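Local coordinates for SusD-like protein BACOVA_02651 (Bacteroides ovatus, PDB 5E75) that binds polysaccharide at the cell surface and probably captures xyloglucan before it is transported into the periplasm for degradation, at residues Gly333-Pro338 / Asn350-Thr355; Phe234-Asn239 / Asp340-Lys345; Phe33-Arg38 / Leu246-Val251; Leu263-Phe268 / Asn277-Tyr282; Thr303-Gly308 / Gly319-Lys324. All blocks are in the same frame, centred on the assembly; numbering follows the deposited sequence.

How the contacts relate
Read from the N terminus, contact 3 makes the longest connection, returning strand 244-248 and the loop after it to helix 33-36. Before it closes, 234-239 opens contact 2, so these two cross; contact 2 closes only at 340-345. Contacts 4 and 5 both lie within that span: 263-268 meets 277-282 and 303-308 meets 319-324, two short closures in series that touch through F268. Contact 1 (333-338 with 350-355) crosses contact 2 and is the meeting point of the set, touching contacts 2, 3 and 4. Together they tie the SusD-family loops to the two small antiparallel sheets, and through contact 3 to the N-terminal helical part.

Contact 1 (Gly333-Pro338 / Asn350-Thr355); sequences GVPGGP and NSPLNT
L353 lays its isobutyl group against G333 and P335, as the distances from CB outward demonstrate. CB points toward the 333-338 loop, and with CG anti to the carbonyl carbon (chi1 -58°) the branch point arrives at the proline, L353 CG lying 4.1 Å from P335 CB. Methyl CD1 then reaches backbone, 3.7 Å from G333 CA, and also packs on the ring, 4.0 Å from P335 CB. The other methyl, CD2, stays at the ring margin, 4.2 Å from P335 CB. Beside it the two prolines meet, P335 CG being 3.9 Å from P352 CD. Cutting L353 back to an alanine would probably open a gap beside P335 and G333 CA, since both methyls that fill it would be gone. A water bridges G333 O and S351 OG, donating to the carbonyl. S351 OG also accepts from L353 N (3.2 Å, 168° at the hydrogen), an ST turn in the loop just ahead of strand 355-359.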
# COMPACT_ATOMS: atom_id res chain seq x y z
N GLY A 333 -3.13 -11.89 1.22
CA GLY A 333 -2.57 -11.87 2.56
C GLY A 333 -2.93 -13.09 3.39
O GLY A 333 -2.50 -13.20 4.54
N VAL A 334 -3.71 -14.01 2.81
CA VAL A 334 -4.16 -15.22 3.49
C VAL A 334 -3.60 -16.37 2.64
O VAL A 334 -4.23 -16.79 1.66
CB VAL A 334 -5.70 -15.24 3.57
CG1 VAL A 334 -6.22 -16.55 4.17
CG2 VAL A 334 -6.17 -14.07 4.40
N PRO A 335 -2.41 -16.85 2.98
CA PRO A 335 -1.67 -17.74 2.08
C PRO A 335 -1.98 -19.23 2.25
O PRO A 335 -1.35 -20.07 1.59
CB PRO A 335 -0.22 -17.46 2.44
CG PRO A 335 -0.27 -17.20 3.90
CD PRO A 335 -1.56 -16.42 4.11
N GLY A 336 -2.94 -19.54 3.11
CA GLY A 336 -3.29 -20.92 3.38
C GLY A 336 -2.66 -21.43 4.67
O GLY A 336 -2.19 -20.66 5.51
N GLY A 337 -2.66 -22.75 4.82
CA GLY A 337 -2.08 -23.38 5.99
C GLY A 337 -0.59 -23.59 5.87
O GLY A 337 0.03 -23.35 4.83
N PRO A 338 0.02 -24.05 6.96
CA PRO A 338 1.45 -24.32 6.98
C PRO A 338 1.94 -25.18 5.81
O PRO A 338 3.04 -24.95 5.31
CB PRO A 338 1.64 -25.06 8.30
CG PRO A 338 0.53 -24.59 9.16
CD PRO A 338 -0.63 -24.35 8.25
N ASN A 350 1.33 -14.75 12.34
CA ASN A 350 2.64 -14.95 11.71
C ASN A 350 2.48 -15.44 10.28
O ASN A 350 2.27 -16.64 10.03
CB ASN A 350 3.48 -15.92 12.53
CG ASN A 350 4.95 -15.82 12.20
OD1 ASN A 350 5.33 -15.34 11.14
ND2 ASN A 350 5.80 -16.25 13.13
N SER A 351 2.55 -14.50 9.35
CA SER A 351 2.42 -14.78 7.93
C SER A 351 3.78 -14.79 7.26
O SER A 351 4.62 -13.95 7.58
CB SER A 351 1.60 -13.68 7.25
OG SER A 351 1.64 -13.83 5.85
N PRO A 352 3.99 -15.71 6.31
CA PRO A 352 5.25 -15.78 5.57
C PRO A 352 5.34 -14.82 4.38
O PRO A 352 6.37 -14.75 3.71
CB PRO A 352 5.24 -17.23 5.07
CG PRO A 352 3.84 -17.51 4.82
CD PRO A 352 3.08 -16.81 5.93
N LEU A 353 4.28 -14.07 4.12
CA LEU A 353 4.29 -13.16 2.98
C LEU A 353 5.02 -11.87 3.28
O LEU A 353 4.90 -11.30 4.37
CB LEU A 353 2.86 -12.83 2.57
CG LEU A 353 2.01 -14.04 2.19
CD1 LEU A 353 0.60 -13.58 1.96
CD2 LEU A 353 2.54 -14.73 0.95
N ASN A 354 5.79 -11.41 2.30
CA ASN A 354 6.31 -10.06 2.37
C ASN A 354 5.16 -9.05 2.23
O ASN A 354 4.06 -9.41 1.77
CB ASN A 354 7.32 -9.81 1.25
CG ASN A 354 8.68 -10.43 1.53
OD1 ASN A 354 8.97 -10.85 2.65
ND2 ASN A 354 9.51 -10.47 0.51
N THR A 355 5.42 -7.80 2.62
CA THR A 355 4.44 -6.72 2.41
C THR A 355 4.97 -5.82 1.30
O THR A 355 5.98 -5.15 1.45
CB THR A 355 4.24 -5.88 3.68
OG1 THR A 355 3.80 -6.72 4.75
CG2 THR A 355 3.20 -4.78 3.47
O HOH W 1 -0.17 -11.94 5.28

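Contact 2 (Phe234-Asn239 / Asp340-Lys345); sequences FKYKNN and DDNDGK
The Y236 ring meets D341 and D343 at its edge: D341 O lies near the ring plane, 3.4 Å from Y236 CD2, and D343 OD2 is also in plane, beside the hydroxyl. N342 CA and K345 NZ approach the ring obliquely. The D343 carboxylate stands almost perpendicular to the ring, with 89° between the planes. Y236 OH donates to D343 OD2 (2.7 Å) through the anti lone pair of that oxygen, and accepts from K345 NZ at 2.9 Å, the lysine chain extended beyond CG to reach it. From the syn side comes K237, bent at chi2, whose NZ makes a salt bridge of 2.7 Å to D343 OD2, 16° out of the carboxylate plane; a weak bond to D343 OD1 accompanies it. One oxygen is thus gripped by two donors, which probably fixes the rotation of the carboxylate, and the lysine at the phenol is likely to polarise its O-H toward D343. Two waters complete the junction, one donating to N342 OD1 (2.6 Å from that oxygen) and accepting from Y236 N, the other linking K237 N to D341 O; N342 ND2 is held by G337 O and P335 O. N342 to K345 form a type I' turn. The contact joins, at the surface, the loop between helix 205-221 and strand 244-248 to the loop running from strand 321-322 to strand 355-359.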
# COMPACT_ATOMS: atom_id res chain seq x y z
N PHE A 234 1.24 -13.35 -4.73
CA PHE A 234 0.76 -13.35 -3.35
C PHE A 234 0.91 -14.71 -2.71
O PHE A 234 0.17 -15.07 -1.80
CB PHE A 234 -0.67 -12.80 -3.33
CG PHE A 234 -0.81 -11.55 -4.14
CD1 PHE A 234 -0.29 -10.35 -3.69
CD2 PHE A 234 -1.40 -11.60 -5.39
CE1 PHE A 234 -0.37 -9.20 -4.47
CE2 PHE A 234 -1.49 -10.44 -6.17
CZ PHE A 234 -0.99 -9.26 -5.70
N LYS A 235 1.95 -15.43 -3.16
CA LYS A 235 2.36 -16.70 -2.59
C LYS A 235 3.77 -16.54 -2.04
O LYS A 235 4.62 -15.90 -2.66
CB LYS A 235 2.34 -17.79 -3.66
CG LYS A 235 0.99 -18.02 -4.26
CD LYS A 235 1.03 -19.02 -5.41
CE LYS A 235 -0.27 -19.05 -6.19
NZ LYS A 235 -0.19 -19.93 -7.37
N TYR A 236 4.01 -17.13 -0.88
CA TYR A 236 5.30 -16.99 -0.19
C TYR A 236 6.50 -17.48 -1.01
O TYR A 236 7.58 -16.89 -0.96
CB TYR A 236 5.23 -17.67 1.18
CG TYR A 236 6.46 -18.44 1.58
CD1 TYR A 236 7.53 -17.81 2.17
CD2 TYR A 236 6.52 -19.81 1.37
CE1 TYR A 236 8.66 -18.54 2.54
CE2 TYR A 236 7.62 -20.53 1.72
CZ TYR A 236 8.68 -19.90 2.30
OH TYR A 236 9.78 -20.66 2.65
N LYS A 237 6.31 -18.55 -1.79
CA LYS A 237 7.41 -19.07 -2.60
C LYS A 237 7.88 -18.05 -3.62
O LYS A 237 8.99 -18.18 -4.14
CB LYS A 237 7.01 -20.35 -3.33
CG LYS A 237 6.90 -21.59 -2.45
CD LYS A 237 8.23 -22.01 -1.88
CE LYS A 237 8.17 -23.45 -1.38
NZ LYS A 237 9.44 -23.82 -0.70
N ASN A 238 7.06 -17.05 -3.92
CA ASN A 238 7.41 -16.02 -4.89
C ASN A 238 7.71 -14.68 -4.24
O ASN A 238 7.74 -13.66 -4.94
CB ASN A 238 6.32 -15.87 -5.94
CG ASN A 238 6.08 -17.15 -6.70
OD1 ASN A 238 7.03 -17.82 -7.11
ND2 ASN A 238 4.82 -17.53 -6.84
N ASN A 239 7.98 -14.66 -2.93
CA ASN A 239 8.51 -13.45 -2.32
C ASN A 239 9.73 -13.03 -3.15
O ASN A 239 10.52 -13.88 -3.58
CB ASN A 239 8.98 -13.71 -0.88
CG ASN A 239 7.85 -13.67 0.15
OD1 ASN A 239 6.74 -13.18 -0.10
ND2 ASN A 239 8.14 -14.18 1.33
N ASP A 340 0.54 -25.52 2.76
CA ASP A 340 0.13 -25.07 1.43
C ASP A 340 1.29 -24.36 0.70
O ASP A 340 1.21 -23.17 0.35
CB ASP A 340 -1.10 -24.16 1.52
CG ASP A 340 -2.37 -24.93 1.88
OD1 ASP A 340 -2.46 -26.13 1.51
OD2 ASP A 340 -3.27 -24.34 2.51
N ASP A 341 2.37 -25.12 0.48
CA ASP A 341 3.60 -24.59 -0.09
C ASP A 341 4.13 -23.42 0.74
O ASP A 341 4.73 -22.49 0.19
CB ASP A 341 3.43 -24.22 -1.57
CG ASP A 341 3.15 -25.44 -2.46
OD1 ASP A 341 3.52 -26.58 -2.08
OD2 ASP A 341 2.57 -25.25 -3.54
N ASN A 342 3.92 -23.46 2.05
CA ASN A 342 4.41 -22.41 2.96
C ASN A 342 5.56 -22.86 3.87
O ASN A 342 5.97 -22.12 4.76
CB ASN A 342 3.26 -21.85 3.80
CG ASN A 342 2.31 -21.01 2.97
OD1 ASN A 342 2.76 -20.16 2.20
ND2 ASN A 342 1.02 -21.25 3.10
N ASP A 343 6.04 -24.08 3.65
CA ASP A 343 7.21 -24.62 4.38
C ASP A 343 7.02 -24.57 5.90
O ASP A 343 7.98 -24.38 6.65
CB ASP A 343 8.50 -23.87 3.99
CG ASP A 343 8.92 -24.13 2.54
OD1 ASP A 343 8.61 -25.21 2.00
OD2 ASP A 343 9.57 -23.24 1.95
N GLY A 344 5.78 -24.75 6.33
CA GLY A 344 5.44 -24.74 7.74
C GLY A 344 5.35 -23.37 8.37
O GLY A 344 5.09 -23.27 9.57
N LYS A 345 5.54 -22.32 7.58
CA LYS A 345 5.72 -20.97 8.13
C LYS A 345 4.42 -20.16 8.23
O LYS A 345 4.36 -19.01 7.81
CB LYS A 345 6.72 -20.20 7.27
CG LYS A 345 8.11 -20.83 7.15
CD LYS A 345 8.96 -20.06 6.15
CE LYS A 345 10.41 -20.52 6.19
NZ LYS A 345 11.20 -19.91 5.09
O HOH W 2 2.04 -19.04 -0.09
O HOH W 3 4.05 -20.45 -1.59

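Contact 3 (Phe33-Arg38 / Leu246-Val251); sequences FDYNQR and LAMQWV
N36 and W250 come from opposite directions, the asparagine CG anti to its own N (chi1 -166°) and the indole CG anti to its carbonyl carbon. The contact lies buried in this SusD-family fold, fastening helix 33-36 to strand 244-248 and the residues after it. The amide and indole planes are 36° apart, and the amide bears on the benzo end of the indole, with N36 ND2 3.5 Å from W250 CZ2. T355 OG1 bonds both N36 OD1 and W250 NE1, while N36 ND2 has N260 OD1, so this buried amide is satisfied at both ends. M248 CB, from the same segment as W250, sits 3.3 Å above one face of the indole, toward its rim, and W250 CZ3 reaches the edge of the F33 ring, 4.4 Å from F33 CD1. The extended methionine places its methyl at the edge of the Y35 ring, M248 CE 4.3 Å from Y35 CD2. The closest approach between the two segments is N36 CG to W250 CZ2, 3.4 Å.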
# COMPACT_ATOMS: atom_id res chain seq x y z
N PHE A 33 7.75 -2.39 11.58
CA PHE A 33 6.90 -3.28 12.36
C PHE A 33 5.70 -2.57 13.02
O PHE A 33 4.59 -3.10 12.98
CB PHE A 33 7.74 -4.03 13.41
CG PHE A 33 6.95 -5.02 14.22
CD1 PHE A 33 6.72 -6.31 13.75
CD2 PHE A 33 6.42 -4.65 15.43
CE1 PHE A 33 5.97 -7.20 14.48
CE2 PHE A 33 5.67 -5.56 16.17
CZ PHE A 33 5.45 -6.83 15.69
N ASP A 34 5.90 -1.40 13.62
CA ASP A 34 4.80 -0.75 14.35
C ASP A 34 3.68 -0.37 13.40
O ASP A 34 2.53 -0.26 13.82
CB ASP A 34 5.24 0.50 15.13
CG ASP A 34 6.00 0.19 16.39
OD1 ASP A 34 6.16 -1.00 16.72
OD2 ASP A 34 6.43 1.16 17.06
N TYR A 35 4.01 -0.12 12.14
CA TYR A 35 2.99 0.18 11.13
C TYR A 35 2.34 -1.09 10.60
O TYR A 35 1.11 -1.20 10.61
CB TYR A 35 3.64 0.96 9.98
CG TYR A 35 2.81 1.19 8.74
CD1 TYR A 35 1.59 1.85 8.80
CD2 TYR A 35 3.26 0.77 7.49
CE1 TYR A 35 0.84 2.08 7.65
CE2 TYR A 35 2.51 1.00 6.34
CZ TYR A 35 1.31 1.66 6.43
OH TYR A 35 0.55 1.90 5.30
N ASN A 36 3.15 -2.06 10.19
CA ASN A 36 2.63 -3.30 9.64
C ASN A 36 1.80 -4.10 10.63
O ASN A 36 0.91 -4.84 10.23
CB ASN A 36 3.76 -4.18 9.09
CG ASN A 36 3.25 -5.29 8.21
OD1 ASN A 36 2.90 -5.05 7.04
ND2 ASN A 36 3.15 -6.50 8.76
N GLN A 37 2.06 -3.94 11.93
CA GLN A 37 1.43 -4.85 12.87
C GLN A 37 -0.07 -4.61 13.03
O GLN A 37 -0.78 -5.46 13.55
CB GLN A 37 2.12 -4.81 14.24
CG GLN A 37 1.88 -3.56 15.05
CD GLN A 37 2.24 -3.76 16.51
OE1 GLN A 37 3.28 -3.31 16.98
NE2 GLN A 37 1.37 -4.45 17.23
N ARG A 38 -0.55 -3.45 12.61
CA ARG A 38 -1.96 -3.14 12.77
C ARG A 38 -2.48 -2.09 11.80
O ARG A 38 -3.33 -2.41 10.96
CB ARG A 38 -2.22 -2.68 14.22
CG ARG A 38 -3.69 -2.60 14.61
CD ARG A 38 -3.87 -2.88 16.10
NE ARG A 38 -3.59 -4.28 16.43
CZ ARG A 38 -4.48 -5.26 16.40
NH1 ARG A 38 -5.74 -5.03 16.04
NH2 ARG A 38 -4.11 -6.50 16.72
N LEU A 246 10.19 -3.33 -4.29
CA LEU A 246 10.50 -3.02 -2.91
C LEU A 246 9.43 -3.64 -2.03
O LEU A 246 8.23 -3.50 -2.30
CB LEU A 246 10.56 -1.51 -2.69
CG LEU A 246 11.15 -1.02 -1.37
CD1 LEU A 246 12.62 -1.46 -1.24
CD2 LEU A 246 11.04 0.48 -1.23
N ALA A 247 9.84 -4.31 -0.96
CA ALA A 247 8.90 -4.96 -0.05
C ALA A 247 9.53 -5.07 1.32
O ALA A 247 10.75 -5.20 1.46
CB ALA A 247 8.51 -6.33 -0.55
N MET A 248 8.67 -5.05 2.34
CA MET A 248 9.07 -5.39 3.69
C MET A 248 9.36 -6.89 3.75
O MET A 248 8.59 -7.72 3.29
CB MET A 248 7.98 -5.03 4.70
CG MET A 248 7.52 -3.59 4.59
SD MET A 248 6.10 -3.21 5.62
CE MET A 248 5.46 -1.74 4.79
N GLN A 249 10.51 -7.20 4.33
CA GLN A 249 11.12 -8.52 4.26
C GLN A 249 10.96 -9.24 5.60
O GLN A 249 11.84 -9.21 6.46
CB GLN A 249 12.61 -8.38 3.93
CG GLN A 249 12.86 -7.68 2.61
CD GLN A 249 12.42 -8.51 1.43
OE1 GLN A 249 12.61 -9.73 1.39
NE2 GLN A 249 11.83 -7.86 0.44
N TRP A 250 9.84 -9.91 5.77
CA TRP A 250 9.53 -10.52 7.05
C TRP A 250 10.28 -11.84 7.27
O TRP A 250 10.65 -12.53 6.31
CB TRP A 250 8.01 -10.68 7.21
CG TRP A 250 7.31 -9.36 7.08
CD1 TRP A 250 6.41 -9.01 6.12
CD2 TRP A 250 7.47 -8.21 7.92
NE1 TRP A 250 5.99 -7.72 6.30
CE2 TRP A 250 6.63 -7.20 7.40
CE3 TRP A 250 8.24 -7.94 9.05
CZ2 TRP A 250 6.54 -5.94 7.97
CZ3 TRP A 250 8.15 -6.69 9.62
CH2 TRP A 250 7.31 -5.70 9.09
N VAL A 251 10.53 -12.15 8.54
CA VAL A 251 11.32 -13.30 8.95
C VAL A 251 10.47 -14.15 9.89
O VAL A 251 10.57 -14.02 11.11
CB VAL A 251 12.62 -12.88 9.70
CG1 VAL A 251 13.48 -14.11 10.00
CG2 VAL A 251 13.42 -11.84 8.90

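Contact 4 (Leu263-Phe268 / Asn277-Tyr282); sequences LSDLAF and NCWSSY
W279 turns one face of its indole to S264 and its N-H edge to D265. The chi1 of 47° puts the indole CG between the backbone N and the carbonyl carbon, which brings the ring over S264. S264 CB sits over the six-membered ring, 3.4 Å from its centroid, a CH-pi contact. D265 lies at the edge, its carboxylate 82° from the indole plane: W279 NE1 donates to D265 OD1 at 2.8 Å in the ring plane, yet meets the oxygen from above the carboxylate, 70° out of its plane. The other oxygen, D265 OD2, has a long, weak ion pair with R38 NH2. S264 OG donates to N277 O (2.8 Å) and is bonded by M349 N. S280 points toward 263-268; with OG anti to its N, it donates to D265 O at 2.9 Å and accepts from Y282 N, an ST turn. Replacing S280 by an alanine would probably leave D265 O without this donor and set the turn at Y282 free to shift. Backbone bonds close the rest, W279 N to S264 O at 2.9 Å and S280 N to A267 O at 3.0 Å, with A267 CB 3.8 Å from C278 CB. Most donors come from 277-282, to the S264, D265 and A267 carbonyls and the D265 carboxylate (S264 OG is the exception), which probably pins that segment along the helix end.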
# COMPACT_ATOMS: atom_id res chain seq x y z
N LEU A 263 -1.60 -12.11 9.93
CA LEU A 263 -2.28 -13.33 9.47
C LEU A 263 -3.68 -13.49 10.07
O LEU A 263 -4.67 -13.71 9.36
CB LEU A 263 -1.41 -14.56 9.76
CG LEU A 263 -1.70 -15.97 9.19
CD1 LEU A 263 -2.80 -16.70 9.92
CD2 LEU A 263 -2.01 -15.89 7.72
N SER A 264 -3.75 -13.39 11.39
CA SER A 264 -4.98 -13.71 12.10
C SER A 264 -6.05 -12.62 11.95
O SER A 264 -7.25 -12.90 12.07
CB SER A 264 -4.67 -13.96 13.57
OG SER A 264 -3.80 -15.08 13.71
N ASP A 265 -5.63 -11.39 11.67
CA ASP A 265 -6.56 -10.29 11.48
C ASP A 265 -7.13 -10.24 10.06
O ASP A 265 -8.14 -9.58 9.83
CB ASP A 265 -5.90 -8.96 11.83
CG ASP A 265 -5.74 -8.78 13.34
OD1 ASP A 265 -6.76 -8.57 14.03
OD2 ASP A 265 -4.61 -8.83 13.83
N LEU A 266 -6.49 -10.94 9.13
CA LEU A 266 -6.93 -10.99 7.73
C LEU A 266 -7.75 -12.25 7.43
O LEU A 266 -8.72 -12.21 6.68
CB LEU A 266 -5.74 -10.93 6.78
CG LEU A 266 -4.85 -9.68 6.86
CD1 LEU A 266 -3.68 -9.81 5.89
CD2 LEU A 266 -5.64 -8.42 6.59
N ALA A 267 -7.36 -13.38 8.03
CA ALA A 267 -7.99 -14.67 7.74
C ALA A 267 -9.31 -14.84 8.50
O ALA A 267 -9.37 -14.64 9.70
CB ALA A 267 -7.03 -15.83 8.07
N PHE A 268 -10.36 -15.21 7.77
CA PHE A 268 -11.73 -15.25 8.31
C PHE A 268 -12.07 -16.57 9.01
O PHE A 268 -13.02 -16.61 9.80
CB PHE A 268 -12.75 -14.99 7.19
CG PHE A 268 -13.05 -16.19 6.34
CD1 PHE A 268 -12.19 -16.59 5.33
CD2 PHE A 268 -14.22 -16.91 6.53
CE1 PHE A 268 -12.48 -17.69 4.53
CE2 PHE A 268 -14.51 -18.01 5.74
CZ PHE A 268 -13.64 -18.40 4.74
N ASN A 277 -5.17 -20.25 14.45
CA ASN A 277 -6.16 -19.33 14.99
C ASN A 277 -6.23 -18.03 14.19
O ASN A 277 -5.20 -17.48 13.79
CB ASN A 277 -5.86 -19.01 16.45
CG ASN A 277 -6.00 -20.22 17.35
OD1 ASN A 277 -6.86 -21.07 17.14
ND2 ASN A 277 -5.14 -20.30 18.36
N CYS A 278 -7.45 -17.55 13.97
CA CYS A 278 -7.68 -16.31 13.22
C CYS A 278 -9.05 -15.77 13.59
O CYS A 278 -9.83 -16.49 14.22
CB CYS A 278 -7.55 -16.56 11.72
SG CYS A 278 -8.70 -17.76 11.10
N TRP A 279 -9.36 -14.54 13.21
CA TRP A 279 -10.57 -13.89 13.70
C TRP A 279 -11.06 -12.72 12.83
O TRP A 279 -11.76 -11.83 13.30
CB TRP A 279 -10.34 -13.40 15.13
CG TRP A 279 -9.04 -12.65 15.30
CD1 TRP A 279 -8.79 -11.35 14.97
CD2 TRP A 279 -7.82 -13.16 15.86
NE1 TRP A 279 -7.48 -11.02 15.29
CE2 TRP A 279 -6.87 -12.12 15.83
CE3 TRP A 279 -7.44 -14.41 16.38
CZ2 TRP A 279 -5.56 -12.28 16.32
CZ3 TRP A 279 -6.15 -14.57 16.84
CH2 TRP A 279 -5.22 -13.51 16.81
N SER A 280 -10.72 -12.72 11.55
CA SER A 280 -11.10 -11.58 10.71
C SER A 280 -12.59 -11.51 10.46
O SER A 280 -13.22 -12.52 10.14
CB SER A 280 -10.41 -11.65 9.35
OG SER A 280 -10.62 -10.44 8.62
N SER A 281 -13.14 -10.30 10.57
CA SER A 281 -14.50 -10.04 10.12
C SER A 281 -14.54 -9.06 8.94
O SER A 281 -15.59 -8.53 8.58
CB SER A 281 -15.37 -9.53 11.27
OG SER A 281 -14.86 -8.33 11.81
N TYR A 282 -13.39 -8.79 8.32
CA TYR A 282 -13.37 -7.96 7.12
C TYR A 282 -14.03 -8.67 5.94
O TYR A 282 -13.87 -9.87 5.72
CB TYR A 282 -11.94 -7.60 6.71
CG TYR A 282 -11.21 -6.71 7.67
CD1 TYR A 282 -11.74 -5.51 8.10
CD2 TYR A 282 -9.97 -7.08 8.16
CE1 TYR A 282 -11.05 -4.70 8.99
CE2 TYR A 282 -9.27 -6.28 9.05
CZ TYR A 282 -9.82 -5.09 9.45
OH TYR A 282 -9.11 -4.30 10.34
O HOH W 4 -13.59 -14.74 12.05

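Contact 5 (Thr303-Gly308 / Gly319-Lys324); sequences TFFTKG and GGYTYK
G308 N donates to Y323 O at 2.8 Å, nearly along the C=O axis, a single backbone bond between segments whose touching parts run 78° apart. At the backbone angles of G308 a CB would press on the carbonyl O of K307, which accounts for glycine. Farther along, F305, Y321 and Y323 form an aromatic cluster. F305 CB lies over one face of Y323, 3.7 Å from Y323 CG, a CH-pi contact. The F305 ring receives the edge of Y321 in an offset edge-to-face pair, centroids 5.6 Å apart and planes at 79°. Y323 CG is anti to its N (chi1 175°), which lays the ring edge along the peptide, with Y323 CD2 3.3 Å from T306 C. The phenol hydroxyls are held elsewhere, Y321 OH by E271 OE2 and Y323 OH by A327 N. The cluster ties strand 321-322, antiparallel to strand 310-311, to the loop leaving helix 297-303, and F268 packs on the F305 and Y323 rings and the Y321 hydroxyl.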
# COMPACT_ATOMS: atom_id res chain seq x y z
N THR A 303 -7.90 -11.65 -4.59
CA THR A 303 -8.05 -10.59 -3.60
C THR A 303 -9.10 -10.92 -2.52
O THR A 303 -8.83 -10.73 -1.32
CB THR A 303 -8.34 -9.23 -4.27
OG1 THR A 303 -7.35 -8.97 -5.26
CG2 THR A 303 -8.30 -8.12 -3.26
N PHE A 304 -10.27 -11.40 -2.95
CA PHE A 304 -11.36 -11.78 -2.04
C PHE A 304 -11.93 -13.13 -2.42
O PHE A 304 -12.08 -13.43 -3.60
CB PHE A 304 -12.51 -10.76 -2.10
CG PHE A 304 -12.10 -9.37 -1.76
CD1 PHE A 304 -11.82 -9.01 -0.45
CD2 PHE A 304 -11.97 -8.42 -2.76
CE1 PHE A 304 -11.41 -7.71 -0.14
CE2 PHE A 304 -11.56 -7.13 -2.47
CZ PHE A 304 -11.27 -6.77 -1.15
N PHE A 305 -12.30 -13.91 -1.41
CA PHE A 305 -13.11 -15.12 -1.61
C PHE A 305 -14.53 -14.67 -1.96
O PHE A 305 -15.05 -13.76 -1.33
CB PHE A 305 -13.17 -15.94 -0.33
CG PHE A 305 -11.85 -16.52 0.10
CD1 PHE A 305 -11.31 -17.63 -0.55
CD2 PHE A 305 -11.15 -16.00 1.20
CE1 PHE A 305 -10.12 -18.19 -0.14
CE2 PHE A 305 -9.95 -16.57 1.60
CZ PHE A 305 -9.45 -17.66 0.94
N THR A 306 -15.17 -15.28 -2.95
CA THR A 306 -16.61 -15.12 -3.16
C THR A 306 -17.18 -16.50 -3.46
O THR A 306 -16.45 -17.41 -3.83
CB THR A 306 -16.96 -14.13 -4.29
OG1 THR A 306 -16.37 -14.55 -5.52
CG2 THR A 306 -16.51 -12.70 -3.93
N LYS A 307 -18.49 -16.64 -3.28
CA LYS A 307 -19.14 -17.95 -3.28
C LYS A 307 -18.80 -18.79 -4.51
O LYS A 307 -18.99 -18.35 -5.64
CB LYS A 307 -20.64 -17.77 -3.18
CG LYS A 307 -21.38 -19.09 -2.92
CD LYS A 307 -22.85 -18.83 -2.64
CE LYS A 307 -23.51 -20.06 -2.07
NZ LYS A 307 -24.95 -19.81 -1.80
N GLY A 308 -18.33 -20.01 -4.26
CA GLY A 308 -18.03 -20.93 -5.34
C GLY A 308 -16.65 -20.80 -5.95
O GLY A 308 -16.26 -21.62 -6.78
N GLY A 319 -7.28 -31.35 -1.79
CA GLY A 319 -7.64 -31.19 -3.19
C GLY A 319 -8.02 -29.78 -3.61
O GLY A 319 -8.73 -29.57 -4.61
N GLY A 320 -7.54 -28.80 -2.85
CA GLY A 320 -7.90 -27.42 -3.10
C GLY A 320 -9.07 -26.99 -2.24
O GLY A 320 -9.65 -27.80 -1.52
N TYR A 321 -9.41 -25.71 -2.30
CA TYR A 321 -10.41 -25.10 -1.45
C TYR A 321 -11.46 -24.36 -2.26
O TYR A 321 -11.13 -23.57 -3.16
CB TYR A 321 -9.76 -24.10 -0.48
CG TYR A 321 -10.75 -23.30 0.34
CD1 TYR A 321 -11.38 -23.87 1.43
CD2 TYR A 321 -11.06 -22.00 0.02
CE1 TYR A 321 -12.30 -23.14 2.17
CE2 TYR A 321 -11.95 -21.27 0.74
CZ TYR A 321 -12.58 -21.84 1.82
OH TYR A 321 -13.48 -21.09 2.53
N THR A 322 -12.73 -24.59 -1.92
CA THR A 322 -13.83 -23.84 -2.47
C THR A 322 -14.49 -23.05 -1.35
O THR A 322 -14.87 -23.62 -0.33
CB THR A 322 -14.89 -24.77 -3.08
OG1 THR A 322 -14.30 -25.53 -4.14
CG2 THR A 322 -16.05 -23.99 -3.63
N TYR A 323 -14.63 -21.74 -1.53
CA TYR A 323 -15.35 -20.93 -0.56
C TYR A 323 -16.84 -21.15 -0.73
O TYR A 323 -17.38 -20.97 -1.82
CB TYR A 323 -15.01 -19.45 -0.75
CG TYR A 323 -15.81 -18.53 0.15
CD1 TYR A 323 -15.59 -18.50 1.52
CD2 TYR A 323 -16.77 -17.68 -0.38
CE1 TYR A 323 -16.34 -17.66 2.34
CE2 TYR A 323 -17.49 -16.83 0.43
CZ TYR A 323 -17.28 -16.82 1.78
OH TYR A 323 -18.02 -15.99 2.58
N LYS A 324 -17.51 -21.53 0.35
CA LYS A 324 -18.93 -21.89 0.28
C LYS A 324 -19.82 -20.96 1.09
O LYS A 324 -21.03 -21.18 1.21
CB LYS A 324 -19.12 -23.34 0.75
CG LYS A 324 -18.45 -24.31 -0.20
CD LYS A 324 -18.47 -25.73 0.32
CE LYS A 324 -17.76 -26.66 -0.64
NZ LYS A 324 -17.86 -28.09 -0.22